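Local coordinates for protein CalS11 (Micromonospora echinospora, PDB 3TOS) that probably transfers a methyl group from S-adenosylmethionine to a hydroxyl oxygen during the biosynthesis of calicheamicin, at residues S33-E38 against L44-R49; D60-Q65 against P248-L253; L67-V72 against K209-A214. All coordinates share one frame; numbering follows the deposited sequence. Where two conformers were deposited one is given.

Overall arrangement
Following the chain from its N terminus, contact 1 comes first and closes a short loop: residues 33-38 and 44-49 both belong to the connection between helices 17-31 and 50-65. Contact 2 opens on the C-terminal part of helix 50-65 and closes at residues 248-253, packing that helix on strand 251-254. Contact 3, nested inside that long loop, ties the loop before strand 72-76 to the start of strand 211-215. Contacts 2 and 3 have centres about 11 Å apart and share the central sheet, where strands 211-215 and 251-254 are antiparallel neighbours joined by Leu253 N to Val213 O at 2.9 Å. Contact 1 is separate, its centre about 28 Å from contact 2's and about 34 Å from contact 3's.

Contact 1: residues S33-E38 against L44-R49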
loop_
_atom_site.group_PDB
_atom_site.type_symbol
_atom_site.label_atom_id
_atom_site.label_comp_id
_atom_site.label_asym_id
_atom_site.label_seq_id
_atom_site.Cartn_x
_atom_site.Cartn_y
_atom_site.Cartn_z
ATOM N N SER B 33 -7.852 -26.453 43.018
ATOM C CA SER B 33 -8.881 -25.518 42.508
ATOM C C SER B 33 -10.295 -25.915 42.977
ATOM O O SER B 33 -10.611 -27.082 43.016
ATOM C CB SER B 33 -8.852 -25.562 40.993
ATOM O OG SER B 33 -9.723 -24.621 40.454
ATOM N N PRO B 34 -11.128 -24.920 43.280
ATOM C CA PRO B 34 -12.547 -25.134 43.481
ATOM C C PRO B 34 -13.327 -25.289 42.176
ATOM O O PRO B 34 -14.509 -25.681 42.239
ATOM C CB PRO B 34 -13.012 -23.857 44.188
ATOM C CG PRO B 34 -12.067 -22.783 43.642
ATOM C CD PRO B 34 -10.734 -23.522 43.536
ATOM N N ILE B 35 -12.711 -25.048 41.030
ATOM C CA ILE B 35 -13.434 -25.222 39.770
ATOM C C ILE B 35 -13.737 -26.748 39.653
ATOM O O ILE B 35 -12.845 -27.615 39.897
ATOM C CB ILE B 35 -12.530 -24.825 38.584
ATOM C CG1 ILE B 35 -12.267 -23.324 38.650
ATOM C CG2 ILE B 35 -13.190 -25.149 37.227
ATOM C CD1 ILE B 35 -11.055 -22.974 37.631
ATOM N N PRO B 36 -14.952 -27.101 39.222
ATOM C CA PRO B 36 -15.336 -28.523 39.075
ATOM C C PRO B 36 -14.329 -29.218 38.159
ATOM O O PRO B 36 -13.907 -28.583 37.179
ATOM C CB PRO B 36 -16.737 -28.442 38.453
ATOM C CG PRO B 36 -17.246 -27.147 38.740
ATOM C CD PRO B 36 -16.072 -26.200 38.976
ATOM N N THR B 37 -13.978 -30.470 38.447
ATOM C CA THR B 37 -13.021 -31.215 37.652
ATOM C C THR B 37 -13.216 -31.078 36.139
ATOM O O THR B 37 -12.247 -30.860 35.377
ATOM C CB THR B 37 -12.968 -32.695 38.076
ATOM O OG1 THR B 37 -12.696 -32.689 39.484
ATOM C CG2 THR B 37 -11.807 -33.473 37.292
ATOM N N GLU B 38 -14.478 -31.231 35.720
ATOM C CA GLU B 38 -14.804 -31.300 34.285
ATOM C C GLU B 38 -14.717 -29.923 33.614
ATOM O O GLU B 38 -14.818 -29.840 32.374
ATOM C CB GLU B 38 -16.186 -31.940 34.071
ATOM C CG GLU B 38 -17.306 -31.012 34.396
ATOM C CD GLU B 38 -17.639 -30.981 35.893
ATOM O OE1 GLU B 38 -17.016 -31.717 36.730
ATOM O OE2 GLU B 38 -18.548 -30.187 36.231
ATOM N N LEU B 44 -8.180 -23.153 31.417
ATOM C CA LEU B 44 -6.721 -23.227 31.556
ATOM C C LEU B 44 -5.980 -21.887 31.478
ATOM O O LEU B 44 -4.940 -21.776 32.085
ATOM C CB LEU B 44 -6.099 -24.213 30.531
ATOM C CG LEU B 44 -6.691 -25.639 30.617
ATOM C CD1 LEU B 44 -6.261 -26.436 29.353
ATOM C CD2 LEU B 44 -6.182 -26.367 31.880
ATOM N N PRO B 45 -6.507 -20.876 30.772
ATOM C CA PRO B 45 -5.745 -19.619 30.790
ATOM C C PRO B 45 -5.609 -19.004 32.186
ATOM O O PRO B 45 -4.746 -18.152 32.407
ATOM C CB PRO B 45 -6.540 -18.705 29.861
ATOM C CG PRO B 45 -7.181 -19.696 28.889
ATOM C CD PRO B 45 -7.575 -20.862 29.741
ATOM N N LEU B 46 -6.485 -19.362 33.149
ATOM C CA LEU B 46 -6.225 -18.928 34.551
ATOM C C LEU B 46 -4.801 -19.275 34.990
ATOM O O LEU B 46 -4.231 -18.531 35.786
ATOM C CB LEU B 46 -7.170 -19.631 35.503
ATOM C CG LEU B 46 -8.665 -19.166 35.371
ATOM C CD1 LEU B 46 -9.561 -20.035 36.281
ATOM C CD2 LEU B 46 -8.730 -17.667 35.734
ATOM N N PHE B 47 -4.224 -20.383 34.488
ATOM C CA PHE B 47 -2.951 -20.870 34.993
ATOM C C PHE B 47 -1.775 -20.688 34.032
ATOM O O PHE B 47 -0.664 -21.145 34.292
ATOM C CB PHE B 47 -3.116 -22.343 35.370
ATOM C CG PHE B 47 -4.332 -22.595 36.182
ATOM C CD1 PHE B 47 -4.366 -22.166 37.525
ATOM C CD2 PHE B 47 -5.477 -23.176 35.606
ATOM C CE1 PHE B 47 -5.517 -22.291 38.278
ATOM C CE2 PHE B 47 -6.656 -23.366 36.396
ATOM C CZ PHE B 47 -6.677 -22.879 37.734
ATOM N N LEU B 48 -2.051 -20.011 32.929
ATOM C CA LEU B 48 -1.116 -19.854 31.812
ATOM C C LEU B 48 -0.458 -18.462 31.937
ATOM O O LEU B 48 -1.058 -17.451 31.542
ATOM C CB LEU B 48 -1.880 -20.025 30.463
ATOM C CG LEU B 48 -1.003 -19.892 29.172
ATOM C CD1 LEU B 48 -0.117 -21.075 29.013
ATOM C CD2 LEU B 48 -1.982 -19.710 27.952
ATOM N N ARG B 49 0.756 -18.411 32.508
ATOM C CA ARG B 49 1.388 -17.134 32.844
ATOM C C ARG B 49 2.023 -16.526 31.593
ATOM O O ARG B 49 2.231 -17.224 30.586
ATOM C CB ARG B 49 2.464 -17.352 33.928
ATOM C CG ARG B 49 3.637 -18.166 33.472
ATOM C CD ARG B 49 4.536 -18.462 34.649
ATOM N NE ARG B 49 5.755 -19.158 34.259
ATOM C CZ ARG B 49 5.853 -20.463 33.999
ATOM N NH1 ARG B 49 4.765 -21.263 34.004
ATOM N NH2 ARG B 49 7.069 -20.948 33.685
#
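The Phe47 ring has Ile35 at its edge, near the ring plane, with Ile35 CD1 4.4 Å from Phe47 CZ, while one of its faces is covered by Leu46 CB, 3.8 Å above the plane and over the ring centre. The setting is an ST turn at residues 33-35 facing a 3-10 turn at residues 44-46, both in the connection between helices 17-31 and 50-65. The 3-10 turn is closed by the hydrogen bond Phe47 N to Leu44 O at 2.9 Å, and Leu46 and Phe47 both point their side chains toward 33-38. Ile35 was modelled in two conformers; its torsion, its tip-to-tip meeting with Leu46 and both CD1 distances belong to the one described. With Ile35 CG1 anti to its carbonyl carbon (chi1 -67°) and CD1 extended beyond it, the methyl is carried out to the leucine. The interface buries 102 Å² and has no hydrogen bond across it. It is also covered from outside the two segments: Phe47 packs on Leu30 of helix 17-31 and on Tyr139 of the second subunit, whose OH is hydrogen-bonded to Ser33 OG. That same oxygen accepts the ST-turn bond from Ile35 N at 3.1 Å. The shortest approach between the segments is Ile35 CD1 to Leu46 CD1, 3.6 Å.

Contact 2: residues D60-Q65 against P248-L253; sequences DALYRQ and PAPAYL
Leu62 on the helix and Tyr252 on the strand are the nearest backbone pair, their CA atoms 8.5 Å apart, a spacing bridged by side chains as helix 50-65 lies against strand 251-254 in the Rossmann-like methyltransferase fold. A cis peptide bond precedes Pro250, just before the strand. Leu62 straddles the two strand-side residues: CD1 reaches Pro250 CG at 4.1 Å, whereas CD2 sits over one face of the Tyr252 ring in a CH-pi contact, 4.0 Å from the centroid. It is offset toward the rim, nearest Tyr252 CG at 3.7 Å. Tyr252 CG lies between its backbone N and carbonyl carbon (chi1 70°), which turns the ring to the helix so that one face meets Leu62 and the hydroxyl meets Gln65. There Gln65 NE2 donates to Tyr252 OH at 3.1 Å, almost straight at 178°. Cut back to an alanine, position 252 would probably leave Gln65 NE2 without its phenol acceptor and open a gap beside Leu62 CD2. Around them, Ile212 and Ala214 of strand 211-215 touch the tyrosine, and Tyr187 touches both Leu62 and Pro250. The Gln65 amide crosses the ring steeply, the two planes 74° apart, yet Tyr252 OH lies in the amide plane.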
loop_
_atom_site.group_PDB
_atom_site.type_symbol
_atom_site.label_atom_id
_atom_site.label_comp_id
_atom_site.label_asym_id
_atom_site.label_seq_id
_atom_site.Cartn_x
_atom_site.Cartn_y
_atom_site.Cartn_z
ATOM N N ASP B 60 1.929 -19.863 17.371
ATOM C CA ASP B 60 0.849 -19.460 16.497
ATOM C C ASP B 60 1.356 -18.561 15.361
ATOM O O ASP B 60 0.916 -18.705 14.214
ATOM C CB ASP B 60 -0.262 -18.732 17.300
ATOM C CG ASP B 60 -1.333 -18.189 16.426
ATOM O OD1 ASP B 60 -2.109 -19.003 15.924
ATOM O OD2 ASP B 60 -1.459 -16.962 16.271
ATOM N N ALA B 61 2.294 -17.657 15.665
ATOM C CA ALA B 61 2.841 -16.762 14.640
ATOM C C ALA B 61 3.628 -17.579 13.599
ATOM O O ALA B 61 3.503 -17.322 12.387
ATOM C CB ALA B 61 3.768 -15.718 15.281
ATOM N N LEU B 62 4.419 -18.563 14.041
ATOM C CA LEU B 62 5.156 -19.397 13.062
ATOM C C LEU B 62 4.190 -20.230 12.216
ATOM O O LEU B 62 4.322 -20.282 10.967
ATOM C CB LEU B 62 6.135 -20.352 13.753
ATOM C CG LEU B 62 7.256 -19.644 14.541
ATOM C CD1 LEU B 62 8.068 -20.738 15.239
ATOM C CD2 LEU B 62 8.242 -18.813 13.623
ATOM N N TYR B 63 3.167 -20.802 12.853
ATOM C CA TYR B 63 2.219 -21.631 12.117
ATOM C C TYR B 63 1.479 -20.793 11.080
ATOM O O TYR B 63 1.289 -21.185 9.926
ATOM C CB TYR B 63 1.228 -22.287 13.086
ATOM C CG TYR B 63 0.416 -23.472 12.542
ATOM C CD1 TYR B 63 0.121 -23.610 11.175
ATOM C CD2 TYR B 63 0.072 -24.510 13.357
ATOM C CE1 TYR B 63 -0.574 -24.674 10.693
ATOM C CE2 TYR B 63 -0.610 -25.604 12.851
ATOM C CZ TYR B 63 -1.001 -25.648 11.572
ATOM O OH TYR B 63 -1.688 -26.769 11.139
ATOM N N ARG B 64 1.036 -19.599 11.478
ATOM C CA ARG B 64 0.337 -18.740 10.522
ATOM C C ARG B 64 1.174 -18.400 9.290
ATOM O O ARG B 64 0.637 -18.206 8.214
ATOM C CB ARG B 64 -0.139 -17.461 11.204
ATOM C CG ARG B 64 -1.350 -17.719 12.103
ATOM C CD ARG B 64 -1.897 -16.387 12.617
ATOM N NE ARG B 64 -1.052 -15.758 13.640
ATOM C CZ ARG B 64 -0.342 -14.635 13.497
ATOM N NH1 ARG B 64 -0.284 -14.002 12.323
ATOM N NH2 ARG B 64 0.366 -14.170 14.529
ATOM N N GLN B 65 2.489 -18.370 9.450
ATOM C CA GLN B 65 3.366 -18.062 8.306
ATOM C C GLN B 65 3.499 -19.177 7.299
ATOM O O GLN B 65 3.933 -18.903 6.169
ATOM C CB GLN B 65 4.776 -17.625 8.756
ATOM C CG GLN B 65 4.675 -16.193 9.366
ATOM C CD GLN B 65 6.028 -15.532 9.620
ATOM O OE1 GLN B 65 6.939 -15.617 8.809
ATOM N NE2 GLN B 65 6.156 -14.883 10.767
ATOM N N PRO B 248 12.937 -12.843 22.904
ATOM C CA PRO B 248 14.325 -13.225 22.567
ATOM C C PRO B 248 14.422 -14.481 21.709
ATOM O O PRO B 248 15.452 -14.675 21.025
ATOM C CB PRO B 248 14.942 -13.500 23.950
ATOM C CG PRO B 248 13.768 -13.922 24.792
ATOM C CD PRO B 248 12.638 -13.016 24.342
ATOM N N ALA B 249 13.372 -15.303 21.712
ATOM C CA ALA B 249 13.308 -16.575 20.937
ATOM C C ALA B 249 11.835 -16.759 20.628
ATOM O O ALA B 249 10.983 -16.310 21.418
ATOM C CB ALA B 249 13.825 -17.750 21.790
ATOM N N PRO B 250 11.523 -17.456 19.537
ATOM C CA PRO B 250 12.480 -18.095 18.608
ATOM C C PRO B 250 13.142 -17.122 17.638
ATOM O O PRO B 250 12.638 -15.995 17.405
ATOM C CB PRO B 250 11.579 -19.042 17.850
ATOM C CG PRO B 250 10.301 -18.278 17.704
ATOM C CD PRO B 250 10.111 -17.656 19.098
ATOM N N ALA B 251 14.254 -17.562 17.069
ATOM C CA ALA B 251 14.811 -16.901 15.904
ATOM C C ALA B 251 14.407 -17.760 14.711
ATOM O O ALA B 251 14.503 -18.988 14.781
ATOM C CB ALA B 251 16.310 -16.846 16.003
ATOM N N TYR B 252 13.971 -17.137 13.621
ATOM C CA TYR B 252 13.478 -17.954 12.516
ATOM C C TYR B 252 13.818 -17.302 11.199
ATOM O O TYR B 252 13.986 -16.099 11.094
ATOM C CB TYR B 252 11.935 -18.152 12.621
ATOM C CG TYR B 252 11.127 -16.915 12.361
ATOM C CD1 TYR B 252 10.982 -15.915 13.336
ATOM C CD2 TYR B 252 10.456 -16.765 11.148
ATOM C CE1 TYR B 252 10.237 -14.778 13.083
ATOM C CE2 TYR B 252 9.712 -15.630 10.885
ATOM C CZ TYR B 252 9.614 -14.635 11.857
ATOM O OH TYR B 252 8.851 -13.529 11.564
ATOM N N LEU B 253 13.959 -18.151 10.194
ATOM C CA LEU B 253 14.222 -17.676 8.833
ATOM C C LEU B 253 13.204 -18.288 7.852
ATOM O O LEU B 253 12.658 -19.362 8.085
ATOM C CB LEU B 253 15.659 -18.036 8.444
ATOM C CG LEU B 253 16.001 -19.525 8.360
ATOM C CD1 LEU B 253 15.688 -20.047 6.929
ATOM C CD2 LEU B 253 17.501 -19.655 8.642
#

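Contact 3: residues L67-V72 against K209-A214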
loop_
_atom_site.group_PDB
_atom_site.type_symbol
_atom_site.label_atom_id
_atom_site.label_comp_id
_atom_site.label_asym_id
_atom_site.label_seq_id
_atom_site.Cartn_x
_atom_site.Cartn_y
_atom_site.Cartn_z
ATOM N N LEU B 67 0.719 -21.356 6.571
ATOM C CA LEU B 67 -0.611 -21.829 6.189
ATOM C C LEU B 67 -0.711 -21.913 4.648
ATOM O O LEU B 67 -1.547 -22.659 4.137
ATOM C CB LEU B 67 -1.682 -20.870 6.739
ATOM C CG LEU B 67 -1.855 -21.118 8.253
ATOM C CD1 LEU B 67 -2.907 -20.140 8.718
ATOM C CD2 LEU B 67 -2.265 -22.599 8.654
ATOM N N ASP B 68 0.129 -21.185 3.911
ATOM C CA ASP B 68 0.124 -21.304 2.447
ATOM C C ASP B 68 1.370 -22.046 1.942
ATOM O O ASP B 68 1.745 -21.879 0.789
ATOM C CB ASP B 68 0.002 -19.909 1.746
ATOM C CG ASP B 68 1.185 -18.995 2.022
ATOM O OD1 ASP B 68 2.047 -19.329 2.898
ATOM O OD2 ASP B 68 1.228 -17.907 1.387
ATOM N N VAL B 69 2.013 -22.867 2.793
ATOM C CA VAL B 69 3.165 -23.645 2.370
ATOM C C VAL B 69 2.798 -25.150 2.545
ATOM O O VAL B 69 2.267 -25.540 3.579
ATOM C CB VAL B 69 4.403 -23.309 3.198
ATOM C CG1 VAL B 69 5.626 -24.166 2.745
ATOM C CG2 VAL B 69 4.717 -21.793 3.106
ATOM N N PRO B 70 3.047 -26.009 1.534
ATOM C CA PRO B 70 2.729 -27.440 1.672
ATOM C C PRO B 70 3.683 -28.079 2.685
ATOM O O PRO B 70 4.718 -27.531 3.033
ATOM C CB PRO B 70 2.951 -28.007 0.254
ATOM C CG PRO B 70 3.735 -27.051 -0.443
ATOM C CD PRO B 70 3.570 -25.683 0.203
ATOM N N GLY B 71 3.326 -29.243 3.148
ATOM C CA GLY B 71 4.232 -30.033 3.980
ATOM C C GLY B 71 3.854 -30.202 5.419
ATOM O O GLY B 71 2.744 -29.878 5.845
ATOM N N VAL B 72 4.802 -30.704 6.162
ATOM C CA VAL B 72 4.635 -31.120 7.569
ATOM C C VAL B 72 5.311 -30.153 8.524
ATOM O O VAL B 72 6.056 -29.256 8.141
ATOM C CB VAL B 72 5.161 -32.566 7.800
ATOM C CG1 VAL B 72 4.582 -33.544 6.724
ATOM C CG2 VAL B 72 6.681 -32.589 7.714
ATOM N N LYS B 209 11.160 -22.838 -0.908
ATOM C CA LYS B 209 11.272 -21.408 -0.598
ATOM C C LYS B 209 10.000 -21.023 0.144
ATOM O O LYS B 209 8.878 -21.255 -0.369
ATOM C CB LYS B 209 11.445 -20.542 -1.815
ATOM C CG LYS B 209 12.686 -20.841 -2.531
ATOM C CD LYS B 209 12.825 -19.745 -3.655
ATOM C CE LYS B 209 13.819 -20.046 -4.692
ATOM N NZ LYS B 209 13.996 -18.819 -5.492
ATOM N N GLY B 210 10.159 -20.422 1.335
ATOM C CA GLY B 210 8.986 -20.088 2.131
ATOM C C GLY B 210 8.832 -21.012 3.349
ATOM O O GLY B 210 8.117 -20.666 4.292
ATOM N N SER B 211 9.449 -22.205 3.306
ATOM C CA SER B 211 9.515 -23.007 4.538
ATOM C C SER B 211 10.144 -22.213 5.671
ATOM O O SER B 211 11.051 -21.422 5.459
ATOM C CB SER B 211 10.311 -24.305 4.340
ATOM O OG SER B 211 9.626 -25.168 3.420
ATOM N N ILE B 212 9.666 -22.424 6.880
ATOM C CA ILE B 212 10.279 -21.707 7.989
ATOM C C ILE B 212 11.179 -22.642 8.783
ATOM O O ILE B 212 10.765 -23.774 9.105
ATOM C CB ILE B 212 9.178 -21.136 8.981
ATOM C CG1 ILE B 212 8.283 -20.167 8.216
ATOM C CG2 ILE B 212 9.860 -20.548 10.307
ATOM C CD1 ILE B 212 8.968 -18.898 7.828
ATOM N N VAL B 213 12.369 -22.155 9.130
ATOM C CA VAL B 213 13.291 -22.866 9.999
ATOM C C VAL B 213 13.475 -22.020 11.250
ATOM O O VAL B 213 13.894 -20.862 11.156
ATOM C CB VAL B 213 14.643 -23.128 9.309
ATOM C CG1 VAL B 213 15.611 -23.844 10.284
ATOM C CG2 VAL B 213 14.366 -23.970 8.040
ATOM N N ALA B 214 13.067 -22.564 12.399
ATOM C CA ALA B 214 13.118 -21.814 13.662
ATOM C C ALA B 214 14.016 -22.461 14.710
ATOM O O ALA B 214 14.180 -23.679 14.712
ATOM C CB ALA B 214 11.702 -21.652 14.222
#
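Val69 makes the close part of this contact, spreading its two methyls over Gly210 and Ser211. Val69 CG2 lies 3.8 Å from Gly210 O, and Val69 CG1 comes to 4.2 Å from Ser211 OG. The torsion chi1 of 179° sets CG1 anti to the backbone N and thus sends the branches to different residues. Val69 and Ser211 are also the nearest backbone pair, with CA atoms 6.7 Å apart. Gly210 has phi/psi of 107/-21°, where a side chain would jam against the preceding carbonyl oxygen; a CB would also point at Val69. The Ser211 hydroxyl is engaged away from the valine, hydrogen-bonded to Ile183 O and Thr208 N, so the valine meets an oxygen already held by the backbone. No hydrogen bond crosses the contact at all, and the chains part on both sides of Val69; Asp68 and Lys209 are partly exposed. A fourth subunit approaches there: its Arg242 packs on Asp68 and Val69 and hydrogen-bonds to Lys209 O. The two segments together bury 95 Å². The contact joins the loop entering strand 72-76 to the turn entering strand 211-215, at the start of two parallel strands flanking strand 183-188, as expected of the Rossmann-like sheet of class I methyltransferases.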